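PDB 5EPW: nucleoprotein from Human coronavirus NL63, which probably packages the viral RNA genome into a helical ribonucleocapsid, and is seen here as its C-terminal domain, a homodimer. Local coordinates for residues R43-N48 and A118-S123. Sequence-based numbering, arbitrary orientation.
Sequences RDFNHN and AFTKPS
The loop R43-N48 meets the short 3-10 turn A118-T120 with R43 and F119 adjacent, CA to CA 6.4 Å; no direct hydrogen bond crosses between the segments, but one water bridges them, donating to N48 O (2.8 Å) and accepting from F119 N (2.9 Å). F119 supplies the largest share of the buried surface. Its CG lies between its own backbone N and carbonyl carbon (chi1 77°), which directs the ring into the loop: CB rests on R43 CB at 3.6 Å, R43 O and D44 N lie over one ring face toward the rim, T120 CG2 is centred over the opposite face, and N48 CB approaches the edge. The F119 ring edge also points into the face of F45, a T-shaped pair with planes 69° apart and CZ to CZ 3.7 Å. T120 CG2 touches F45 CZ at 3.9 Å. Within the coronavirus nucleocapsid C-terminal domain, this contact joins the segment following helix 109-115 to a loop at the dimer interface: R43 NH2 bonds to M49 O and to F79 O of the second subunit, while N48 OD1 accepts from V83 N of that subunit. D44 to H47 form a type I beta turn, which carries F45, combined with an Asx turn in which D44 OD1 accepts from N46 N above one face of the carboxylate. H47 ND1 reaches the same oxygen on its syn side (2.8 Å, 163°), tilted out of plane toward the other face; both donors probably help hold the turn, alongside the backbone bonds D44 N to H47 O and H47 N to D44 O.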
# COMPACT_ATOMS: atom_id res chain seq x y z
N ARG B 43 10.37 -9.04 10.94
CA ARG B 43 10.90 -7.72 10.51
C ARG B 43 12.31 -7.89 9.94
O ARG B 43 13.18 -8.60 10.58
CB ARG B 43 11.01 -6.77 11.65
CG ARG B 43 9.66 -6.49 12.38
CD ARG B 43 8.58 -5.82 11.48
NE ARG B 43 7.94 -6.86 10.74
CZ ARG B 43 7.28 -6.64 9.58
NH1 ARG B 43 6.81 -7.71 8.91
NH2 ARG B 43 7.06 -5.42 9.12
N ASP B 44 12.59 -7.22 8.84
CA ASP B 44 13.92 -7.22 8.23
C ASP B 44 14.02 -5.99 7.34
O ASP B 44 13.08 -5.17 7.33
CB ASP B 44 14.25 -8.56 7.52
CG ASP B 44 13.47 -8.87 6.28
OD1 ASP B 44 12.81 -7.94 5.72
OD2 ASP B 44 13.56 -10.02 5.85
N PHE B 45 15.10 -5.88 6.54
CA PHE B 45 15.27 -4.65 5.78
C PHE B 45 14.37 -4.53 4.61
O PHE B 45 14.21 -3.41 4.10
CB PHE B 45 16.79 -4.50 5.46
CG PHE B 45 17.60 -4.18 6.69
CD1 PHE B 45 17.67 -2.88 7.15
CD2 PHE B 45 18.31 -5.19 7.40
CE1 PHE B 45 18.33 -2.60 8.31
CE2 PHE B 45 19.00 -4.87 8.53
CZ PHE B 45 18.98 -3.56 9.02
N ASN B 46 13.70 -5.60 4.25
CA ASN B 46 12.68 -5.57 3.15
C ASN B 46 11.24 -5.56 3.70
O ASN B 46 10.30 -5.49 2.92
CB ASN B 46 12.90 -6.69 2.17
CG ASN B 46 14.04 -6.42 1.18
OD1 ASN B 46 13.86 -5.60 0.25
ND2 ASN B 46 15.23 -6.92 1.48
N HIS B 47 11.09 -5.67 5.01
CA HIS B 47 9.79 -5.70 5.70
C HIS B 47 9.96 -4.99 7.04
O HIS B 47 10.13 -5.65 8.08
CB HIS B 47 9.28 -7.16 5.89
CG HIS B 47 9.39 -8.01 4.68
ND1 HIS B 47 10.56 -8.61 4.26
CD2 HIS B 47 8.45 -8.36 3.78
CE1 HIS B 47 10.33 -9.31 3.18
NE2 HIS B 47 9.07 -9.16 2.82
N ASN B 48 10.13 -3.67 6.99
CA ASN B 48 10.84 -2.97 8.08
C ASN B 48 9.97 -2.19 9.08
O ASN B 48 10.52 -1.56 10.01
CB ASN B 48 11.96 -2.05 7.54
CG ASN B 48 11.49 -1.01 6.63
OD1 ASN B 48 10.62 -1.20 5.74
ND2 ASN B 48 12.03 0.19 6.78
N ALA B 118 12.02 -0.06 13.14
CA ALA B 118 12.00 -0.17 14.59
C ALA B 118 12.67 -1.38 15.13
O ALA B 118 13.25 -1.39 16.29
CB ALA B 118 10.61 -0.00 15.09
N PHE B 119 12.74 -2.49 14.42
CA PHE B 119 13.43 -3.69 14.78
C PHE B 119 14.93 -3.43 15.01
O PHE B 119 15.49 -4.25 15.74
CB PHE B 119 13.23 -4.82 13.75
CG PHE B 119 14.04 -4.69 12.49
CD1 PHE B 119 13.59 -3.91 11.43
CD2 PHE B 119 15.23 -5.38 12.30
CE1 PHE B 119 14.38 -3.77 10.23
CE2 PHE B 119 15.97 -5.31 11.11
CZ PHE B 119 15.55 -4.47 10.07
N THR B 120 15.49 -2.40 14.47
CA THR B 120 16.96 -2.11 14.67
C THR B 120 17.18 -1.47 16.04
O THR B 120 18.35 -1.29 16.49
CB THR B 120 17.49 -1.25 13.56
OG1 THR B 120 16.90 0.04 13.38
CG2 THR B 120 17.33 -1.96 12.19
N LYS B 121 16.12 -1.08 16.73
CA LYS B 121 16.25 -0.15 17.86
C LYS B 121 15.26 -0.62 18.90
O LYS B 121 14.35 0.11 19.27
CB LYS B 121 16.11 1.32 17.45
CG LYS B 121 14.97 1.62 16.49
CD LYS B 121 15.02 2.94 15.68
CE LYS B 121 13.70 2.97 14.85
NZ LYS B 121 13.21 4.07 13.97
N PRO B 122 15.47 -1.83 19.43
CA PRO B 122 14.59 -2.30 20.49
C PRO B 122 14.80 -1.57 21.86
O PRO B 122 15.90 -1.07 22.15
CB PRO B 122 14.93 -3.79 20.58
CG PRO B 122 16.36 -3.85 20.19
CD PRO B 122 16.56 -2.77 19.15
N SER B 123 13.73 -1.52 22.67
CA SER B 123 13.80 -1.06 24.06
C SER B 123 14.82 -1.85 24.90
O SER B 123 14.92 -3.08 24.78
CB SER B 123 12.42 -1.15 24.72
OG SER B 123 11.59 -0.08 24.29
O HOH W 1 10.55 -2.84 12.48